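Local coordinates for protein Nrps/pks (Streptomyces albus, PDB 4OPE) that probably catalyses carbon–carbon bond formation, by decarboxylative condensation, as a ketosynthase domain of the "AT-less" polyketide synthase that makes oxazolomycin, at residues Ile97-Thr101 with Gly242-Val246; Val119-Val125 with Cys195-Gly201. All blocks are in the same frame, centred on the assembly; numbering follows the deposited sequence.

Contact 1. Residues Ile97-Thr101 with Gly242-Val246; sequences IFLQT and GSGAV
The hydroxyls of Thr-101 and Ser-243 meet between helix 93-108 and strand 242-250 in the one hydrogen bond that joins these two segments, with OG1 of Thr-101 2.8 Å from OG of Ser-243; either can be the donor. The threonine OG1 also lies 3.0 Å from the carbonyl O of Ile-97, one helical turn back, which already receives the backbone N-H of Thr-101. OG of Ser-243 comes forward from the strand because it stands opposite the serine's own N (chi1 -165°). Nonpolar groups pack beside this pair: methyl CG2 of Ile-97 lies 3.5 Å from Ser-243 CB. On the other branch of Thr-101, CG2 packs on CB of Ala-245 at 3.9 Å, while CE1 of Phe-98 approaches the same CB at 4.2 Å. The Phe-98 ring turns its edge to the strand: Ser-243 OG and Gly-244 O both lie near its plane, the carbonyl 3.8 Å from CE1. The ring also touches Val-155 and Val-159 of helix 152-163. A valine in place of Thr-101 would probably keep the methyl packing but leave the Ser-243 hydroxyl without its mate on the helix. The small residues Ser-243, Gly-244 and Ala-245 probably help the helix lie close to the central sheet, the axes 8.0 Å apart at an angle of 36°. Chemically, this is a mostly nonpolar buried interface with one hydrogen bond across it, where the hydroxyl pair gives the serine a polar partner inside the thiolase-type fold.

Contact 2. Residues Val119-Val125 with Cys195-Gly201; sequences VRTGVFV and CEVAVAG
Glu-196 folds back over the residues that lead into strand 121-126, its chain bent at chi2 (145°), and OE2 accepts the backbone N-H of Arg-120 at 3.0 Å. The donor comes from above the carboxylate, 61° out of its plane, while OE1 lies beside CG1 of Val-119. The carbonyl O of Arg-120 faces two donors in return, N of Glu-196 at 2.9 Å and N of Val-197 more distantly. The arginine side chain leads away from the pair, and its NH2 forms a salt bridge with Glu-293 of the second subunit. Beyond these residues the strands run parallel, with N-H and C=O of Gly-122 and Phe-124 alternately bonded to Val-197, Val-199 and Gly-201; Val-199 N reaches Gly-122 O at 2.7 Å. Cys-195 carries SG between its own N and carbonyl carbon (chi1 54°), which lays the sulfur against Gly-122, 3.9 Å from its CA. On the face of Thr-121, Val-123 and Val-125, Thr-121 and Val-197 run alongside each other in the same direction, CG2 of the former 4.0 Å from CG1 of the latter. Val-119 CG2 meets the other methyl, CG2 of Val-197, at 3.8 Å. On the reverse face, the Phe-124 ring turns an edge to Val-199 O and nears Ala-198 CB at 4.3 Å; Phe-124 and Ala-198 both touch Ala-186 of helix 178-192. The contact thus joins a parallel ladder with mainly nonpolar side chains, its backbone polarity met within the sheet, to a charged edge where glutamate binds backbone and arginine reaches across the dimer.

Contacts 1 and 2, with centres about 14 Å apart, share the central sheet: strand 242-250 runs antiparallel beside 197-204, which in turn pairs with 121-126. Val-246 N lies 2.9 Å from Ala-200 O, a probable hydrogen bond between the two contacts. Helix 93-108 bridges them as well, since Phe-98 CZ packs 3.5 Å from Val-125 CG2. Helix 152-163 touches Phe-98, Val-123 and Val-125. The opposite face of contact 2 bears helix 178-192, part of a beta-alpha-beta crossover from strand 169-173 to 197-204. In ketosynthases the nucleophilic cysteine sits at the start of the corresponding helix; contact 2 packs on its later turns (Ala-186, Ala-189, Ile-190), so it probably lies behind the active site.

Contact 1. Residues Ile97-Thr101 with Gly242-Val246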
ATOM      1  N   ILE A  97     -10.181  -4.472 -14.445  1.00 38.82           N
ATOM      2  CA  ILE A  97      -9.515  -5.685 -14.851  1.00 36.73           C
ATOM      3  C   ILE A  97      -9.180  -6.544 -13.656  1.00 34.99           C
ATOM      4  O   ILE A  97      -9.305  -7.773 -13.697  1.00 35.89           O
ATOM      5  CB  ILE A  97      -8.275  -5.337 -15.657  1.00 37.91           C
ATOM      6  CG1 ILE A  97      -8.752  -4.827 -17.017  1.00 39.59           C
ATOM      7  CG2 ILE A  97      -7.362  -6.549 -15.787  1.00 38.41           C
ATOM      8  CD1 ILE A  97      -7.638  -4.430 -17.949  1.00 41.84           C
ATOM      9  N   PHE A  98      -8.753  -5.909 -12.584  1.00 31.74           N
ATOM     10  CA  PHE A  98      -8.459  -6.661 -11.401  1.00 31.67           C
ATOM     11  C   PHE A  98      -9.699  -7.393 -10.827  1.00 31.61           C
ATOM     12  O   PHE A  98      -9.586  -8.470 -10.251  1.00 29.25           O
ATOM     13  CB  PHE A  98      -7.829  -5.758 -10.360  1.00 31.99           C
ATOM     14  CG  PHE A  98      -7.188  -6.490  -9.253  1.00 31.96           C
ATOM     15  CD1 PHE A  98      -6.134  -7.345  -9.492  1.00 32.80           C
ATOM     16  CD2 PHE A  98      -7.626  -6.350  -7.989  1.00 33.80           C
ATOM     17  CE1 PHE A  98      -5.527  -8.056  -8.465  1.00 32.87           C
ATOM     18  CE2 PHE A  98      -7.019  -7.060  -6.950  1.00 34.88           C
ATOM     19  CZ  PHE A  98      -5.973  -7.917  -7.196  1.00 32.71           C
ATOM     20  N   LEU A  99     -10.874  -6.823 -11.014  1.00 30.96           N
ATOM     21  CA  LEU A  99     -12.074  -7.498 -10.590  1.00 31.83           C
ATOM     22  C   LEU A  99     -12.271  -8.793 -11.361  1.00 32.12           C
ATOM     23  O   LEU A  99     -12.538  -9.860 -10.780  1.00 32.16           O
ATOM     24  CB  LEU A  99     -13.276  -6.623 -10.814  1.00 33.70           C
ATOM     25  CG  LEU A  99     -13.690  -5.724  -9.685  1.00 36.18           C
ATOM     26  CD1 LEU A  99     -14.695  -4.764 -10.274  1.00 38.37           C
ATOM     27  CD2 LEU A  99     -14.310  -6.499  -8.534  1.00 36.83           C
ATOM     28  N   GLN A 100     -12.110  -8.726 -12.672  1.00 31.95           N
ATOM     29  CA  GLN A 100     -12.210  -9.946 -13.459  1.00 32.60           C
ATOM     30  C   GLN A 100     -11.104 -10.944 -13.089  1.00 31.61           C
ATOM     31  O   GLN A 100     -11.368 -12.141 -12.990  1.00 31.87           O
ATOM     32  CB  GLN A 100     -12.259  -9.634 -14.943  1.00 33.85           C
ATOM     33  CG  GLN A 100     -13.444  -8.702 -15.292  1.00 37.08           C
ATOM     34  CD  GLN A 100     -13.486  -8.312 -16.779  1.00 39.49           C
ATOM     35  OE1 GLN A 100     -12.476  -8.287 -17.417  1.00 39.28           O
ATOM     36  NE2 GLN A 100     -14.648  -7.965 -17.296  1.00 42.46           N
ATOM     37  N   THR A 101      -9.894 -10.454 -12.835  1.00 29.92           N
ATOM     38  CA  THR A 101      -8.801 -11.309 -12.422  1.00 29.19           C
ATOM     39  C   THR A 101      -9.138 -12.036 -11.146  1.00 29.01           C
ATOM     40  O   THR A 101      -8.973 -13.243 -11.039  1.00 30.13           O
ATOM     41  CB  THR A 101      -7.542 -10.467 -12.226  1.00 30.38           C
ATOM     42  OG1 THR A 101      -7.170  -9.912 -13.496  1.00 32.32           O
ATOM     43  CG2 THR A 101      -6.403 -11.278 -11.638  1.00 29.19           C
ATOM     44  N   GLY A 242      -0.302  -5.683 -17.351  1.00 31.99           N
ATOM     45  CA  GLY A 242      -0.658  -6.957 -16.779  1.00 31.77           C
ATOM     46  C   GLY A 242      -1.531  -6.874 -15.546  1.00 30.69           C
ATOM     47  O   GLY A 242      -1.599  -5.858 -14.871  1.00 31.67           O
ATOM     48  N   SER A 243      -2.169  -7.984 -15.257  1.00 30.43           N
ATOM     49  CA  SER A 243      -2.984  -8.146 -14.075  1.00 31.13           C
ATOM     50  C   SER A 243      -2.756  -9.572 -13.594  1.00 32.33           C
ATOM     51  O   SER A 243      -2.761 -10.518 -14.420  1.00 32.54           O
ATOM     52  CB  SER A 243      -4.449  -8.016 -14.456  1.00 31.67           C
ATOM     53  OG  SER A 243      -5.253  -7.819 -13.323  1.00 33.75           O
ATOM     54  N   GLY A 244      -2.550  -9.741 -12.280  1.00 29.11           N
ATOM     55  CA  GLY A 244      -2.372 -11.043 -11.764  1.00 26.95           C
ATOM     56  C   GLY A 244      -2.670 -11.155 -10.312  1.00 26.97           C
ATOM     57  O   GLY A 244      -2.551 -10.200  -9.572  1.00 25.58           O
ATOM     58  N   ALA A 245      -3.053 -12.362  -9.896  1.00 27.08           N
ATOM     59  CA  ALA A 245      -3.324 -12.605  -8.499  1.00 26.70           C
ATOM     60  C   ALA A 245      -3.146 -14.076  -8.170  1.00 27.21           C
ATOM     61  O   ALA A 245      -3.360 -14.944  -9.016  1.00 25.88           O
ATOM     62  CB  ALA A 245      -4.740 -12.165  -8.188  1.00 27.49           C
ATOM     63  N   VAL A 246      -2.758 -14.330  -6.930  1.00 27.06           N
ATOM     64  CA  VAL A 246      -2.679 -15.655  -6.413  1.00 28.09           C
ATOM     65  C   VAL A 246      -3.556 -15.720  -5.176  1.00 29.73           C
ATOM     66  O   VAL A 246      -3.882 -14.690  -4.541  1.00 28.74           O
ATOM     67  CB  VAL A 246      -1.236 -16.012  -6.007  1.00 28.98           C
ATOM     68  CG1 VAL A 246      -0.325 -16.065  -7.214  1.00 29.72           C
ATOM     69  CG2 VAL A 246      -0.671 -15.031  -5.001  1.00 28.33           C
TER

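Contact 2. Residues Val119-Val125 with Cys195-Gly201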
ATOM      1  N   VAL A 119     -14.635 -18.136   6.099  1.00 49.16           N
ATOM      2  CA  VAL A 119     -13.300 -17.788   6.545  1.00 48.02           C
ATOM      3  C   VAL A 119     -13.124 -16.332   6.244  1.00 46.01           C
ATOM      4  O   VAL A 119     -13.797 -15.797   5.395  1.00 48.91           O
ATOM      5  CB  VAL A 119     -12.177 -18.574   5.832  1.00 48.59           C
ATOM      6  CG1 VAL A 119     -12.256 -20.055   6.142  1.00 48.31           C
ATOM      7  CG2 VAL A 119     -12.223 -18.369   4.329  1.00 49.43           C
ATOM      8  N   ARG A 120     -12.185 -15.710   6.923  1.00 43.59           N
ATOM      9  CA  ARG A 120     -11.895 -14.340   6.717  1.00 42.38           C
ATOM     10  C   ARG A 120     -10.862 -14.160   5.631  1.00 40.40           C
ATOM     11  O   ARG A 120      -9.788 -14.746   5.694  1.00 39.57           O
ATOM     12  CB  ARG A 120     -11.373 -13.823   7.995  1.00 45.69           C
ATOM     13  CG  ARG A 120     -11.573 -12.348   8.140  1.00 50.40           C
ATOM     14  CD  ARG A 120     -10.808 -12.011   9.365  1.00 57.52           C
ATOM     15  NE  ARG A 120     -11.461 -11.019  10.170  1.00 63.57           N
ATOM     16  CZ  ARG A 120     -11.030 -10.707  11.371  1.00 67.59           C
ATOM     17  NH1 ARG A 120      -9.955 -11.325  11.886  1.00 65.51           N
ATOM     18  NH2 ARG A 120     -11.671  -9.767  12.038  1.00 74.48           N
ATOM     19  N   THR A 121     -11.187 -13.361   4.617  1.00 38.71           N
ATOM     20  CA  THR A 121     -10.319 -13.255   3.445  1.00 36.18           C
ATOM     21  C   THR A 121      -9.784 -11.848   3.283  1.00 35.54           C
ATOM     22  O   THR A 121     -10.541 -10.896   3.324  1.00 34.83           O
ATOM     23  CB  THR A 121     -11.032 -13.715   2.166  1.00 36.18           C
ATOM     24  OG1 THR A 121     -11.506 -15.069   2.348  1.00 36.50           O
ATOM     25  CG2 THR A 121     -10.077 -13.685   0.965  1.00 35.88           C
ATOM     26  N   GLY A 122      -8.457 -11.731   3.135  1.00 34.73           N
ATOM     27  CA  GLY A 122      -7.810 -10.439   2.916  1.00 35.91           C
ATOM     28  C   GLY A 122      -7.538 -10.193   1.428  1.00 34.69           C
ATOM     29  O   GLY A 122      -7.485 -11.136   0.640  1.00 33.06           O
ATOM     30  N   VAL A 123      -7.362  -8.919   1.074  1.00 34.06           N
ATOM     31  CA  VAL A 123      -6.977  -8.480  -0.279  1.00 31.26           C
ATOM     32  C   VAL A 123      -5.852  -7.481  -0.179  1.00 31.24           C
ATOM     33  O   VAL A 123      -5.941  -6.518   0.604  1.00 31.21           O
ATOM     34  CB  VAL A 123      -8.119  -7.774  -0.951  1.00 30.33           C
ATOM     35  CG1 VAL A 123      -7.686  -7.234  -2.302  1.00 29.62           C
ATOM     36  CG2 VAL A 123      -9.285  -8.726  -1.086  1.00 30.74           C
ATOM     37  N   PHE A 124      -4.810  -7.746  -0.968  1.00 30.97           N
ATOM     38  CA  PHE A 124      -3.537  -7.009  -1.029  1.00 31.03           C
ATOM     39  C   PHE A 124      -3.101  -6.916  -2.496  1.00 30.02           C
ATOM     40  O   PHE A 124      -2.818  -7.934  -3.146  1.00 28.86           O
ATOM     41  CB  PHE A 124      -2.460  -7.753  -0.258  1.00 33.02           C
ATOM     42  CG  PHE A 124      -2.805  -8.020   1.174  1.00 35.38           C
ATOM     43  CD1 PHE A 124      -3.651  -9.051   1.525  1.00 37.43           C
ATOM     44  CD2 PHE A 124      -2.279  -7.243   2.163  1.00 37.32           C
ATOM     45  CE1 PHE A 124      -3.972  -9.296   2.850  1.00 38.83           C
ATOM     46  CE2 PHE A 124      -2.607  -7.462   3.495  1.00 40.05           C
ATOM     47  CZ  PHE A 124      -3.450  -8.496   3.842  1.00 38.92           C
ATOM     48  N   VAL A 125      -3.074  -5.698  -3.028  1.00 31.07           N
ATOM     49  CA  VAL A 125      -2.845  -5.470  -4.456  1.00 30.41           C
ATOM     50  C   VAL A 125      -1.875  -4.372  -4.647  1.00 31.37           C
ATOM     51  O   VAL A 125      -2.004  -3.335  -4.032  1.00 31.00           O
ATOM     52  CB  VAL A 125      -4.161  -5.127  -5.190  1.00 30.89           C
ATOM     53  CG1 VAL A 125      -4.809  -3.856  -4.659  1.00 31.14           C
ATOM     54  CG2 VAL A 125      -3.966  -5.085  -6.710  1.00 29.99           C
ATOM     55  N   CYS A 195      -6.196 -12.581   8.767  1.00 39.83           N
ATOM     56  CA  CYS A 195      -7.122 -13.328   7.967  1.00 40.44           C
ATOM     57  C   CYS A 195      -6.652 -14.782   7.837  1.00 40.17           C
ATOM     58  O   CYS A 195      -5.667 -15.149   8.455  1.00 39.57           O
ATOM     59  CB  CYS A 195      -7.315 -12.656   6.599  1.00 41.43           C
ATOM     60  SG  CYS A 195      -5.787 -12.356   5.685  1.00 43.34           S
ATOM     61  N   GLU A 196      -7.405 -15.608   7.105  1.00 40.11           N
ATOM     62  CA  GLU A 196      -7.087 -17.036   6.965  1.00 42.54           C
ATOM     63  C   GLU A 196      -6.742 -17.374   5.557  1.00 37.73           C
ATOM     64  O   GLU A 196      -6.018 -18.309   5.310  1.00 37.63           O
ATOM     65  CB  GLU A 196      -8.266 -17.920   7.421  1.00 47.65           C
ATOM     66  CG  GLU A 196      -8.604 -17.767   8.910  1.00 54.26           C
ATOM     67  CD  GLU A 196     -10.107 -17.873   9.198  1.00 62.95           C
ATOM     68  OE1 GLU A 196     -10.635 -19.007   9.320  1.00 72.71           O
ATOM     69  OE2 GLU A 196     -10.770 -16.814   9.313  1.00 68.08           O
ATOM     70  N   VAL A 197      -7.314 -16.626   4.639  1.00 34.91           N
ATOM     71  CA  VAL A 197      -7.085 -16.776   3.240  1.00 33.15           C
ATOM     72  C   VAL A 197      -6.786 -15.382   2.756  1.00 32.26           C
ATOM     73  O   VAL A 197      -7.283 -14.416   3.368  1.00 33.03           O
ATOM     74  CB  VAL A 197      -8.350 -17.289   2.579  1.00 33.23           C
ATOM     75  CG1 VAL A 197      -8.233 -17.245   1.061  1.00 34.11           C
ATOM     76  CG2 VAL A 197      -8.608 -18.694   3.048  1.00 32.74           C
ATOM     77  N   ALA A 198      -5.959 -15.258   1.710  1.00 30.75           N
ATOM     78  CA  ALA A 198      -5.645 -13.920   1.153  1.00 31.02           C
ATOM     79  C   ALA A 198      -5.531 -13.860  -0.355  1.00 29.30           C
ATOM     80  O   ALA A 198      -5.055 -14.791  -0.975  1.00 28.91           O
ATOM     81  CB  ALA A 198      -4.356 -13.407   1.761  1.00 33.02           C
ATOM     82  N   VAL A 199      -5.975 -12.778  -0.949  1.00 28.71           N
ATOM     83  CA  VAL A 199      -5.717 -12.551  -2.370  1.00 29.74           C
ATOM     84  C   VAL A 199      -4.555 -11.616  -2.442  1.00 29.68           C
ATOM     85  O   VAL A 199      -4.627 -10.563  -1.861  1.00 29.42           O
ATOM     86  CB  VAL A 199      -6.892 -11.843  -3.022  1.00 30.54           C
ATOM     87  CG1 VAL A 199      -6.573 -11.387  -4.431  1.00 29.83           C
ATOM     88  CG2 VAL A 199      -8.080 -12.761  -3.007  1.00 31.27           C
ATOM     89  N   ALA A 200      -3.482 -11.985  -3.127  1.00 30.66           N
ATOM     90  CA  ALA A 200      -2.353 -11.035  -3.365  1.00 30.89           C
ATOM     91  C   ALA A 200      -2.167 -10.888  -4.829  1.00 29.99           C
ATOM     92  O   ALA A 200      -2.083 -11.880  -5.538  1.00 30.40           O
ATOM     93  CB  ALA A 200      -1.059 -11.586  -2.783  1.00 32.80           C
ATOM     94  N   GLY A 201      -2.077  -9.671  -5.298  1.00 29.67           N
ATOM     95  CA  GLY A 201      -1.913  -9.463  -6.730  1.00 28.81           C
ATOM     96  C   GLY A 201      -1.315  -8.119  -7.063  1.00 29.05           C
ATOM     97  O   GLY A 201      -0.879  -7.348  -6.178  1.00 27.60           O
TER